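Local coordinates for putative diflavin flavoprotein A 5 (Nostoc sp. PCC 7120, PDB 4FEK), which probably passes electrons from NADH to oxygen, reducing it to water, and is seen here as its N-terminal metallo-beta-lactamase-like domain, at residues C161-V165 against Q166-L170; T74-L77 against K78-D81; L12-A15 against T16-V20; E191-K194 against E195-Y199; L242-A245 against Y246-W249. One frame throughout, in Å; residues are numbered along the deposited sequence.

Overall arrangement
Interactions 1 and 3 are the tips of two beta hairpins, one in each of the two sheets of this metallo-beta-lactamase-like fold, and they touch through Ile169 and Thr167 against Ile14 and Ala15. Interaction 1 is the more buried, while interaction 3 turns one side to solvent. Interaction 2, polar and exposed on one side with two buried leucines, leads from helix 61-74 into the sheet that also holds interaction 3; Thr74 meets Lys19 there. Across the chain's centre from interaction 2, interactions 4 and 5 lie on helices 194-205 and 239-258, packed together where Arg198 meets Trp249. Backbone bonds shape all five, but interactions 1 and 2 add side-chain oxygens that accept backbone N-H groups, and interaction 5 an aromatic face.

Interaction 1: C161-V165 against Q166-L170; sequences CTYDV and QTQIL
Tyr163 lies along Gln168, both side chains pointing the same way, with the phenol and the amide planes 36° apart. The ring's CE1 comes to 3.7 Å from Gln168 CA, and its OH rests 3.5 Å from Gln168 CG before bonding to the backbone oxygen of Gln223. With CG anti to the backbone N (chi1 177°), the ring leans along its own strand toward the loop. At the other end, Leu170 reaches back: its CD1 is 3.8 Å from Tyr163 CB and also touches Cys161 CB, filling the same face of the sheet as the tyrosine. These residues form the closing end of the beta hairpin made by strands 160-164 and 169-173, where Asp164 N bonds to Ile169 O at 3.1 Å. Asp164 shapes the loop itself. Its OD1 accepts the N-H of Gln166 at 2.9 Å, on the anti side of the carboxylate and well out of its plane, which makes an Asx turn. The backbone oxygen of Asp164 takes two weak bonds, from Thr167 N and Gln168 N. On the carboxylate's other oxygen, OD2, a water 2.7 Å away hands over a hydrogen and also meets Thr167 OG1; OD2 also bonds to His144 ND1. The Thr167 side chain crosses that of Asp164 at about a right angle, its OG1 3.5 Å from Asp164 CB.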
loop_
_atom_site.group_PDB
_atom_site.type_symbol
_atom_site.label_atom_id
_atom_site.label_comp_id
_atom_site.label_asym_id
_atom_site.label_seq_id
_atom_site.Cartn_x
_atom_site.Cartn_y
_atom_site.Cartn_z
ATOM N N CYS A 161 3.648 -2.206 7.134
ATOM C CA CYS A 161 3.167 -0.828 7.207
ATOM C C CYS A 161 4.364 0.099 7.374
ATOM O O CYS A 161 5.358 -0.279 7.991
ATOM C CB CYS A 161 2.223 -0.638 8.408
ATOM S SG CYS A 161 0.606 -1.419 8.190
ATOM N N THR A 162 4.261 1.306 6.825
ATOM C CA THR A 162 5.325 2.292 6.908
ATOM C C THR A 162 4.734 3.577 7.430
ATOM O O THR A 162 3.665 3.975 6.995
ATOM C CB THR A 162 5.912 2.600 5.526
ATOM O OG1 THR A 162 6.305 1.382 4.899
ATOM C CG2 THR A 162 7.142 3.533 5.670
ATOM N N TYR A 163 5.424 4.215 8.372
ATOM C CA TYR A 163 4.912 5.425 9.000
ATOM C C TYR A 163 5.901 6.580 8.809
ATOM O O TYR A 163 7.071 6.456 9.139
ATOM C CB TYR A 163 4.669 5.158 10.486
ATOM C CG TYR A 163 4.202 6.347 11.301
ATOM C CD1 TYR A 163 2.896 6.809 11.211
ATOM C CD2 TYR A 163 5.063 6.986 12.188
ATOM C CE1 TYR A 163 2.459 7.886 11.983
ATOM C CE2 TYR A 163 4.638 8.072 12.964
ATOM C CZ TYR A 163 3.335 8.511 12.850
ATOM O OH TYR A 163 2.903 9.573 13.611
ATOM N N ASP A 164 5.423 7.688 8.260
ATOM C CA ASP A 164 6.276 8.854 8.055
ATOM C C ASP A 164 6.046 9.771 9.239
ATOM O O ASP A 164 4.976 10.326 9.394
ATOM C CB ASP A 164 5.934 9.545 6.737
ATOM C CG ASP A 164 6.807 10.786 6.465
ATOM O OD1 ASP A 164 7.437 11.317 7.402
ATOM O OD2 ASP A 164 6.844 11.234 5.294
ATOM N N VAL A 165 7.050 9.894 10.088
ATOM C CA VAL A 165 6.892 10.677 11.320
ATOM C C VAL A 165 6.587 12.153 11.018
ATOM O O VAL A 165 5.855 12.797 11.763
ATOM C CB VAL A 165 8.108 10.539 12.257
ATOM C CG1 VAL A 165 8.319 9.077 12.633
ATOM C CG2 VAL A 165 9.349 11.091 11.605
ATOM N N GLN A 166 7.091 12.670 9.897
ATOM C CA GLN A 166 6.881 14.080 9.556
ATOM C C GLN A 166 5.411 14.413 9.266
ATOM O O GLN A 166 4.888 15.424 9.710
ATOM C CB GLN A 166 7.743 14.481 8.353
ATOM C CG GLN A 166 7.515 15.910 7.905
ATOM C CD GLN A 166 7.925 16.910 8.967
ATOM O OE1 GLN A 166 8.968 16.755 9.607
ATOM N NE2 GLN A 166 7.100 17.934 9.172
ATOM N N THR A 167 4.750 13.552 8.510
ATOM C CA THR A 167 3.399 13.826 8.060
ATOM C C THR A 167 2.354 13.031 8.865
ATOM O O THR A 167 1.149 13.263 8.729
ATOM C CB THR A 167 3.261 13.453 6.578
ATOM O OG1 THR A 167 3.427 12.032 6.433
ATOM C CG2 THR A 167 4.329 14.165 5.727
ATOM N N GLN A 168 2.820 12.096 9.686
ATOM C CA GLN A 168 1.931 11.199 10.451
ATOM C C GLN A 168 0.986 10.395 9.558
ATOM O O GLN A 168 -0.159 10.094 9.920
ATOM C CB GLN A 168 1.172 11.947 11.555
ATOM C CG GLN A 168 2.122 12.740 12.433
ATOM C CD GLN A 168 1.482 13.305 13.678
ATOM O OE1 GLN A 168 0.372 13.828 13.643
ATOM N NE2 GLN A 168 2.194 13.215 14.789
ATOM N N ILE A 169 1.485 10.039 8.384
ATOM C CA ILE A 169 0.738 9.196 7.470
ATOM C C ILE A 169 1.225 7.757 7.664
ATOM O O ILE A 169 2.419 7.488 7.734
ATOM C CB ILE A 169 0.943 9.613 5.996
ATOM C CG1 ILE A 169 0.287 10.986 5.707
ATOM C CG2 ILE A 169 0.352 8.583 5.063
ATOM C CD1 ILE A 169 0.541 11.477 4.251
ATOM N N LEU A 170 0.279 6.834 7.763
ATOM C CA LEU A 170 0.610 5.419 7.817
ATOM C C LEU A 170 0.229 4.783 6.486
ATOM O O LEU A 170 -0.940 4.848 6.069
ATOM C CB LEU A 170 -0.153 4.771 8.976
ATOM C CG LEU A 170 0.113 3.284 9.146
ATOM C CD1 LEU A 170 1.559 3.099 9.554
ATOM C CD2 LEU A 170 -0.841 2.697 10.213
HETATM O O HOH W 1 4.539 11.115 3.954
#

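Interaction 2: T74-L77 against K78-D81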
loop_
_atom_site.group_PDB
_atom_site.type_symbol
_atom_site.label_atom_id
_atom_site.label_comp_id
_atom_site.label_asym_id
_atom_site.label_seq_id
_atom_site.Cartn_x
_atom_site.Cartn_y
_atom_site.Cartn_z
ATOM N N THR A 74 5.778 13.072 -12.748
ATOM C CA THR A 74 5.799 13.588 -11.389
ATOM C C THR A 74 7.205 13.685 -10.795
ATOM O O THR A 74 7.522 14.603 -10.047
ATOM C CB THR A 74 4.968 12.680 -10.453
ATOM O OG1 THR A 74 3.701 12.405 -11.059
ATOM C CG2 THR A 74 4.769 13.339 -9.104
ATOM N N VAL A 75 8.037 12.702 -11.082
ATOM C CA VAL A 75 9.366 12.664 -10.495
ATOM C C VAL A 75 10.406 12.311 -11.552
ATOM O O VAL A 75 10.098 11.665 -12.559
ATOM C CB VAL A 75 9.452 11.639 -9.331
ATOM C CG1 VAL A 75 8.207 11.692 -8.459
ATOM C CG2 VAL A 75 9.610 10.259 -9.856
ATOM N N ASN A 76 11.643 12.729 -11.308
ATOM C CA ASN A 76 12.759 12.391 -12.172
ATOM C C ASN A 76 13.242 11.026 -11.743
ATOM O O ASN A 76 13.764 10.872 -10.636
ATOM C CB ASN A 76 13.875 13.438 -12.001
ATOM C CG ASN A 76 15.088 13.169 -12.871
ATOM O OD1 ASN A 76 15.232 12.100 -13.466
ATOM N ND2 ASN A 76 15.987 14.150 -12.939
ATOM N N LEU A 77 13.078 10.031 -12.609
ATOM C CA LEU A 77 13.384 8.658 -12.223
ATOM C C LEU A 77 14.865 8.457 -11.907
ATOM O O LEU A 77 15.242 7.505 -11.225
ATOM C CB LEU A 77 12.896 7.654 -13.274
ATOM C CG LEU A 77 11.379 7.645 -13.507
ATOM C CD1 LEU A 77 10.938 6.363 -14.174
ATOM C CD2 LEU A 77 10.622 7.838 -12.223
ATOM N N LYS A 78 15.713 9.360 -12.384
ATOM C CA LYS A 78 17.126 9.248 -12.054
ATOM C C LYS A 78 17.399 9.701 -10.619
ATOM O O LYS A 78 18.465 9.452 -10.071
ATOM C CB LYS A 78 17.991 10.005 -13.067
ATOM C CG LYS A 78 18.095 9.281 -14.403
ATOM C CD LYS A 78 18.458 7.809 -14.194
ATOM C CE LYS A 78 19.891 7.658 -13.674
ATOM N NZ LYS A 78 20.201 6.274 -13.223
ATOM N N LYS A 79 16.408 10.341 -10.014
ATOM C CA LYS A 79 16.503 10.833 -8.646
ATOM C C LYS A 79 15.825 9.892 -7.643
ATOM O O LYS A 79 15.727 10.194 -6.451
ATOM C CB LYS A 79 15.873 12.226 -8.549
ATOM C CG LYS A 79 16.883 13.358 -8.510
ATOM C CD LYS A 79 16.531 14.468 -9.493
ATOM C CE LYS A 79 15.223 15.160 -9.136
ATOM N NZ LYS A 79 14.925 16.258 -10.107
ATOM N N LEU A 80 15.348 8.758 -8.132
ATOM C CA LEU A 80 14.606 7.830 -7.304
ATOM C C LEU A 80 15.586 6.991 -6.483
ATOM O O LEU A 80 16.553 6.450 -7.022
ATOM C CB LEU A 80 13.734 6.952 -8.203
ATOM C CG LEU A 80 12.905 5.844 -7.581
ATOM C CD1 LEU A 80 12.091 6.369 -6.393
ATOM C CD2 LEU A 80 12.001 5.257 -8.666
ATOM N N ASP A 81 15.340 6.885 -5.176
ATOM C CA ASP A 81 16.257 6.171 -4.277
ATOM C C ASP A 81 15.694 4.827 -3.802
ATOM O O ASP A 81 16.400 3.800 -3.784
ATOM C CB ASP A 81 16.566 7.036 -3.047
ATOM C CG ASP A 81 17.244 8.358 -3.409
ATOM O OD1 ASP A 81 18.468 8.343 -3.625
ATOM O OD2 ASP A 81 16.555 9.403 -3.481
#
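Asn76 O receives the N-H of Lys79 at 2.8 Å, the shortest polar bond here, with the donor well above the carbonyl plane. The same residue uses its side chain on the amide just before it: Asn76 OD1 accepts from Lys78 N at 3.0 Å, again from above the plane of its carbonyl, closing an Asx turn. Both bonds are moderately straight, near 152° at the hydrogen. The side chain can do this because CG stands anti to the backbone N (chi1 -180°), which brings the amide alongside the chain as it turns. A third bond, from Leu80 N to Leu77 O, is weak at 3.3 Å, but Gln105 NE2 also reaches Leu77 O from outside. Lys79 bends twice along its length and crosses the asparagine at about a right angle: its CD lies 3.5 Å from Asn76 ND2, and its NZ is 3.6 Å from Asn76 CB. Lys78 heads the other way, and its ammonium bonds to Gln105 OE1. While these polar chains stay at the surface, the two leucines turn inward, Leu77 onto Leu71 and Gln72 of the preceding helix and Leu80 onto Ile106. The short 3-10 turn thus joins helix 61-74 to strand 80-84, one of whose two parallel neighbours is strand 53-56: the second link of a beta-alpha-beta crossover, as expected in a metallo-beta-lactamase-like sheet.

Interaction 3: L12-A15 against T16-V20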
loop_
_atom_site.group_PDB
_atom_site.type_symbol
_atom_site.label_atom_id
_atom_site.label_comp_id
_atom_site.label_asym_id
_atom_site.label_seq_id
_atom_site.Cartn_x
_atom_site.Cartn_y
_atom_site.Cartn_z
ATOM N N LEU A 12 -2.252 13.749 -6.856
ATOM C CA LEU A 12 -2.644 14.813 -5.933
ATOM C C LEU A 12 -1.632 14.888 -4.792
ATOM O O LEU A 12 -1.188 13.857 -4.282
ATOM C CB LEU A 12 -4.026 14.495 -5.353
ATOM C CG LEU A 12 -5.142 15.506 -5.035
ATOM C CD1 LEU A 12 -5.656 15.330 -3.598
ATOM C CD2 LEU A 12 -4.785 16.979 -5.303
ATOM N N PRO A 13 -1.241 16.111 -4.395
ATOM C CA PRO A 13 -0.490 16.308 -3.150
ATOM C C PRO A 13 -1.372 15.939 -1.959
ATOM O O PRO A 13 -2.546 16.300 -1.942
ATOM C CB PRO A 13 -0.236 17.826 -3.117
ATOM C CG PRO A 13 -0.372 18.280 -4.532
ATOM C CD PRO A 13 -1.378 17.355 -5.176
ATOM N N ILE A 14 -0.833 15.219 -0.985
ATOM C CA ILE A 14 -1.645 14.845 0.168
ATOM C C ILE A 14 -1.042 15.330 1.469
ATOM O O ILE A 14 -1.722 15.400 2.491
ATOM C CB ILE A 14 -1.896 13.320 0.232
ATOM C CG1 ILE A 14 -0.572 12.570 0.437
ATOM C CG2 ILE A 14 -2.613 12.876 -1.017
ATOM C CD1 ILE A 14 -0.723 11.019 0.589
ATOM N N ALA A 15 0.238 15.668 1.428
ATOM C CA ALA A 15 0.926 16.117 2.616
ATOM C C ALA A 15 2.233 16.765 2.207
ATOM O O ALA A 15 2.572 16.770 1.034
ATOM C CB ALA A 15 1.196 14.941 3.545
ATOM N N THR A 16 2.968 17.291 3.183
ATOM C CA THR A 16 4.271 17.889 2.918
ATOM C C THR A 16 5.168 16.902 2.190
ATOM O O THR A 16 5.426 15.818 2.691
ATOM C CB THR A 16 4.955 18.361 4.209
ATOM O OG1 THR A 16 4.097 19.291 4.885
ATOM C CG2 THR A 16 6.289 19.033 3.893
ATOM N N ASN A 17 5.593 17.276 0.981
ATOM C CA ASN A 17 6.467 16.447 0.156
ATOM C C ASN A 17 5.857 15.103 -0.224
ATOM O O ASN A 17 6.572 14.190 -0.632
ATOM C CB ASN A 17 7.798 16.198 0.852
ATOM C CG ASN A 17 8.609 17.475 1.040
ATOM O OD1 ASN A 17 8.700 18.317 0.132
ATOM N ND2 ASN A 17 9.207 17.616 2.208
ATOM N N THR A 18 4.541 15.002 -0.133
ATOM C CA THR A 18 3.881 13.721 -0.402
ATOM C C THR A 18 2.756 13.839 -1.414
ATOM O O THR A 18 1.860 14.697 -1.281
ATOM C CB THR A 18 3.324 13.116 0.904
ATOM O OG1 THR A 18 4.324 13.180 1.924
ATOM C CG2 THR A 18 2.876 11.633 0.706
ATOM N N LYS A 19 2.782 12.941 -2.401
ATOM C CA LYS A 19 1.721 12.827 -3.394
ATOM C C LYS A 19 1.217 11.391 -3.505
ATOM O O LYS A 19 1.986 10.447 -3.273
ATOM C CB LYS A 19 2.231 13.216 -4.782
ATOM C CG LYS A 19 2.718 14.664 -4.868
ATOM C CD LYS A 19 3.159 14.999 -6.296
ATOM C CE LYS A 19 3.455 16.502 -6.430
ATOM N NZ LYS A 19 4.273 16.799 -7.648
ATOM N N VAL A 20 -0.050 11.248 -3.887
ATOM C CA VAL A 20 -0.621 9.938 -4.232
ATOM C C VAL A 20 -0.781 9.898 -5.741
ATOM O O VAL A 20 -1.055 10.939 -6.363
ATOM C CB VAL A 20 -1.979 9.646 -3.503
ATOM C CG1 VAL A 20 -3.062 10.686 -3.849
ATOM C CG2 VAL A 20 -2.500 8.224 -3.854
#
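Ile14 fills the tight side of this hairpin, with one branch on each of two neighbours. Its CG1 and CD1 both rest against the methyl of Thr18, CG1 lying 3.6 Å from Thr18 CG2, while its CG2 meets Val20 CG1 at 3.6 Å, the side chains of Ile14 and Val20 crossing at about a right angle. CG1 gets there by sitting between the backbone N and the carbonyl carbon (chi1 64°). Beyond them lie Tyr46 and Phe186. The other side is looser: Pro13 is exposed, and Lys19 CG lies 4.0 Å from Pro13 CA, its chain running on extended from there. Between the two sides, Thr18 O takes both Ile14 N at 2.8 Å and, weakly, Ala15 N at 3.3 Å. This is a classic beta bulge, and a type II turn from Ala15 to Thr18 follows at once, closed by Thr18 N on Ala15 O at 2.9 Å. Thr18 OG1 donates back to Thr16 O, and Asn17 ND2 bonds to His144 NE2. Polar bonds of backbone and hydroxyl therefore set the bend, while the grip between the strands' side chains is apolar, with Ile14 also reaching Ile169 of the other sheet.

Interaction 4: E191-K194 against E195-Y199; sequences ESFK and EDQRY
Phe193 holds the N-cap position of helix 194-205, and its ring is laid obliquely across the side chain of Gln197, one turn on, with ring and amide planes 62° apart. Contact runs along one side of the ring: CD1 lies 3.7 Å from Gln197 CG, and CE1 comes to 3.4 Å from Gln197 CD, with the amide nitrogen approaching at an angle that is neither over the face nor at the edge. Phe193 can turn its ring this way because CG lies between its backbone N and carbonyl carbon (chi1 52°), which sets the ring beside the N-terminal end of the helix, where Gln197 reaches back to it. Its own carbonyl points down the helix, where Gln197 N bonds to Phe193 O at 3.0 Å and Asp196 N adds a weak bond to the same oxygen. The next oxygen, Lys194 O, takes Arg198 N at 2.9 Å. Two acids on this first turn, Glu195 and Asp196, both form salt bridges with Arg39, which ties the start of the helix to the chain just ahead of strand 41-49. On the other side of the turn, Gln197 leans on Leu242 and Arg198 on Trp249 of helix 239-258. Asp196 stays close to the cap residue too, its OD1 3.6 Å from Phe193 CB.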
loop_
_atom_site.group_PDB
_atom_site.type_symbol
_atom_site.label_atom_id
_atom_site.label_comp_id
_atom_site.label_asym_id
_atom_site.label_seq_id
_atom_site.Cartn_x
_atom_site.Cartn_y
_atom_site.Cartn_z
ATOM N N GLU A 191 -17.536 8.868 5.374
ATOM C CA GLU A 191 -18.752 8.990 4.586
ATOM C C GLU A 191 -19.220 7.625 4.087
ATOM O O GLU A 191 -18.718 6.595 4.531
ATOM C CB GLU A 191 -18.538 9.945 3.417
ATOM C CG GLU A 191 -17.608 9.413 2.354
ATOM C CD GLU A 191 -18.187 9.568 0.968
ATOM O OE1 GLU A 191 -17.882 10.592 0.314
ATOM O OE2 GLU A 191 -18.953 8.671 0.542
ATOM N N SER A 192 -20.171 7.614 3.156
ATOM C CA SER A 192 -20.827 6.364 2.780
ATOM C C SER A 192 -20.225 5.567 1.613
ATOM O O SER A 192 -20.759 5.511 0.505
ATOM C CB SER A 192 -22.330 6.558 2.609
ATOM O OG SER A 192 -22.958 6.633 3.880
ATOM N N PHE A 193 -19.090 4.953 1.899
ATOM C CA PHE A 193 -18.682 3.735 1.224
ATOM C C PHE A 193 -18.326 2.793 2.375
ATOM O O PHE A 193 -17.436 1.960 2.276
ATOM C CB PHE A 193 -17.510 3.973 0.269
ATOM C CG PHE A 193 -16.360 4.678 0.903
ATOM C CD1 PHE A 193 -15.274 3.962 1.372
ATOM C CD2 PHE A 193 -16.370 6.055 1.050
ATOM C CE1 PHE A 193 -14.216 4.604 1.974
ATOM C CE2 PHE A 193 -15.336 6.695 1.653
ATOM C CZ PHE A 193 -14.250 5.970 2.119
ATOM N N LYS A 194 -19.042 2.958 3.485
ATOM C CA LYS A 194 -18.909 2.047 4.616
ATOM C C LYS A 194 -19.182 0.628 4.166
ATOM O O LYS A 194 -18.536 -0.297 4.632
ATOM C CB LYS A 194 -19.913 2.391 5.720
ATOM C CG LYS A 194 -19.817 3.805 6.276
ATOM C CD LYS A 194 -20.847 4.012 7.387
ATOM C CE LYS A 194 -20.747 5.411 7.985
ATOM N NZ LYS A 194 -21.764 5.638 9.057
ATOM N N GLU A 195 -20.179 0.464 3.297
ATOM C CA GLU A 195 -20.531 -0.847 2.760
ATOM C C GLU A 195 -19.364 -1.457 1.983
ATOM O O GLU A 195 -19.111 -2.666 2.046
ATOM C CB GLU A 195 -21.753 -0.748 1.844
ATOM C CG GLU A 195 -22.187 -2.082 1.265
ATOM C CD GLU A 195 -23.123 -1.935 0.076
ATOM O OE1 GLU A 195 -23.254 -0.812 -0.463
ATOM O OE2 GLU A 195 -23.730 -2.952 -0.320
ATOM N N ASP A 196 -18.641 -0.612 1.258
ATOM C CA ASP A 196 -17.511 -1.103 0.488
ATOM C C ASP A 196 -16.341 -1.489 1.405
ATOM O O ASP A 196 -15.688 -2.509 1.187
ATOM C CB ASP A 196 -17.113 -0.090 -0.598
ATOM C CG ASP A 196 -18.241 0.145 -1.602
ATOM O OD1 ASP A 196 -19.005 1.122 -1.448
ATOM O OD2 ASP A 196 -18.406 -0.698 -2.510
ATOM N N GLN A 197 -16.086 -0.697 2.440
ATOM C CA GLN A 197 -15.017 -1.029 3.389
ATOM C C GLN A 197 -15.337 -2.315 4.157
ATOM O O GLN A 197 -14.454 -3.132 4.420
ATOM C CB GLN A 197 -14.806 0.112 4.386
ATOM C CG GLN A 197 -14.140 1.368 3.790
ATOM C CD GLN A 197 -14.327 2.583 4.688
ATOM O OE1 GLN A 197 -15.303 2.662 5.438
ATOM N NE2 GLN A 197 -13.369 3.501 4.657
ATOM N N ARG A 198 -16.604 -2.498 4.509
ATOM C CA ARG A 198 -17.011 -3.716 5.207
ATOM C C ARG A 198 -16.893 -4.954 4.319
ATOM O O ARG A 198 -16.419 -6.019 4.756
ATOM C CB ARG A 198 -18.447 -3.568 5.706
ATOM C CG ARG A 198 -18.905 -4.673 6.629
ATOM C CD ARG A 198 -20.328 -4.350 7.135
ATOM N NE ARG A 198 -20.642 -5.027 8.391
ATOM C CZ ARG A 198 -21.182 -4.428 9.453
ATOM N NH1 ARG A 198 -21.469 -3.130 9.423
ATOM N NH2 ARG A 198 -21.434 -5.126 10.551
ATOM N N TYR A 199 -17.333 -4.825 3.070
ATOM C CA TYR A 199 -17.243 -5.924 2.120
ATOM C C TYR A 199 -15.779 -6.304 1.887
ATOM O O TYR A 199 -15.427 -7.479 1.772
ATOM C CB TYR A 199 -17.929 -5.534 0.798
ATOM C CG TYR A 199 -17.958 -6.668 -0.197
ATOM C CD1 TYR A 199 -18.731 -7.803 0.048
ATOM C CD2 TYR A 199 -17.199 -6.620 -1.372
ATOM C CE1 TYR A 199 -18.761 -8.853 -0.847
ATOM C CE2 TYR A 199 -17.220 -7.670 -2.281
ATOM C CZ TYR A 199 -18.007 -8.790 -2.010
ATOM O OH TYR A 199 -18.040 -9.853 -2.885
#

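Interaction 5: L242-A245 against Y246-W249; sequences LTQA and YADW
Ala245 sets its methyl squarely over the six-membered ring of Trp249, CB 3.7 Å from the ring centroid and 12° off the normal: a CH-pi contact. The indole is turned back along the helix, its CG anti to the carbonyl carbon (chi1 -63°), and this also puts Ala245 O above the same face, offset toward the rim. Leu242 joins from one turn earlier. Its CD1 is 4.2 Å from Trp249 CZ3 and 3.9 Å from Tyr246 CE1, and the leucine lies beside the tyrosine, pointing the same way. All of this sits within the C-terminal helix 239-258, where the spacing of three, four and seven residues gathers Leu242, Ala245, Tyr246 and Trp249. Phe201 of helix 194-205 packs against both aromatic rings, edge-to-face with Tyr246. The backbone repeats its bonds at four-residue intervals, and the tightest runs from Trp249 N to Ala245 O at 2.7 Å. Farther round, Tyr246 N meets Leu242 O at 2.8 Å and Asp248 N meets Gln244 O at 2.9 Å. At the polar rim the Gln244 chain bends toward Asp248. The carboxylate of Asp248 forms a salt bridge with Lys251, while Thr243 OG1 bonds to Leu239 O and Tyr227 OH.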
loop_
_atom_site.group_PDB
_atom_site.type_symbol
_atom_site.label_atom_id
_atom_site.label_comp_id
_atom_site.label_asym_id
_atom_site.label_seq_id
_atom_site.Cartn_x
_atom_site.Cartn_y
_atom_site.Cartn_z
ATOM N N LEU A 242 -13.115 3.655 11.370
ATOM C CA LEU A 242 -12.840 2.449 10.600
ATOM C C LEU A 242 -11.966 1.528 11.436
ATOM O O LEU A 242 -12.130 0.308 11.417
ATOM C CB LEU A 242 -12.163 2.764 9.253
ATOM C CG LEU A 242 -11.876 1.528 8.388
ATOM C CD1 LEU A 242 -13.153 0.827 7.930
ATOM C CD2 LEU A 242 -10.966 1.883 7.171
ATOM N N THR A 243 -11.043 2.122 12.181
ATOM C CA THR A 243 -10.140 1.360 13.012
ATOM C C THR A 243 -10.964 0.629 14.092
ATOM O O THR A 243 -10.722 -0.550 14.373
ATOM C CB THR A 243 -9.103 2.279 13.671
ATOM O OG1 THR A 243 -8.396 3.012 12.660
ATOM C CG2 THR A 243 -8.114 1.484 14.491
ATOM N N GLN A 244 -11.941 1.326 14.673
ATOM C CA GLN A 244 -12.817 0.695 15.663
ATOM C C GLN A 244 -13.626 -0.430 15.018
ATOM O O GLN A 244 -13.787 -1.508 15.598
ATOM C CB GLN A 244 -13.758 1.707 16.298
ATOM C CG GLN A 244 -14.667 1.076 17.345
ATOM C CD GLN A 244 -13.892 0.338 18.440
ATOM O OE1 GLN A 244 -14.058 -0.877 18.635
ATOM N NE2 GLN A 244 -13.049 1.070 19.165
ATOM N N ALA A 245 -14.134 -0.175 13.814
ATOM C CA ALA A 245 -14.869 -1.188 13.058
ATOM C C ALA A 245 -14.044 -2.441 12.770
ATOM O O ALA A 245 -14.541 -3.556 12.947
ATOM C CB ALA A 245 -15.435 -0.607 11.770
ATOM N N TYR A 246 -12.798 -2.268 12.319
ATOM C CA TYR A 246 -11.889 -3.405 12.116
ATOM C C TYR A 246 -11.727 -4.245 13.390
ATOM O O TYR A 246 -11.701 -5.484 13.350
ATOM C CB TYR A 246 -10.514 -2.944 11.603
ATOM C CG TYR A 246 -10.368 -3.059 10.091
ATOM C CD1 TYR A 246 -11.280 -2.443 9.235
ATOM C CD2 TYR A 246 -9.311 -3.755 9.525
ATOM C CE1 TYR A 246 -11.156 -2.559 7.846
ATOM C CE2 TYR A 246 -9.173 -3.852 8.131
ATOM C CZ TYR A 246 -10.095 -3.259 7.310
ATOM O OH TYR A 246 -9.958 -3.396 5.945
ATOM N N ALA A 247 -11.593 -3.561 14.513
ATOM C CA ALA A 247 -11.513 -4.224 15.802
ATOM C C ALA A 247 -12.805 -4.995 16.098
ATOM O O ALA A 247 -12.758 -6.174 16.478
ATOM C CB ALA A 247 -11.229 -3.199 16.897
ATOM N N ASP A 248 -13.955 -4.349 15.911
ATOM C CA ASP A 248 -15.230 -5.023 16.188
ATOM C C ASP A 248 -15.481 -6.195 15.234
ATOM O O ASP A 248 -15.852 -7.282 15.666
ATOM C CB ASP A 248 -16.410 -4.054 16.131
ATOM C CG ASP A 248 -16.315 -2.945 17.166
ATOM O OD1 ASP A 248 -15.588 -3.115 18.171
ATOM O OD2 ASP A 248 -16.963 -1.895 16.953
ATOM N N TRP A 249 -15.286 -5.956 13.940
ATOM C CA TRP A 249 -15.438 -6.994 12.930
ATOM C C TRP A 249 -14.492 -8.175 13.192
ATOM O O TRP A 249 -14.875 -9.326 13.011
ATOM C CB TRP A 249 -15.198 -6.428 11.523
ATOM C CG TRP A 249 -16.184 -5.359 11.092
ATOM C CD1 TRP A 249 -17.457 -5.175 11.550
ATOM C CD2 TRP A 249 -15.958 -4.337 10.116
ATOM N NE1 TRP A 249 -18.035 -4.098 10.919
ATOM C CE2 TRP A 249 -17.133 -3.572 10.028
ATOM C CE3 TRP A 249 -14.872 -4.008 9.289
ATOM C CZ2 TRP A 249 -17.254 -2.487 9.159
ATOM C CZ3 TRP A 249 -14.990 -2.924 8.427
ATOM C CH2 TRP A 249 -16.169 -2.181 8.367
#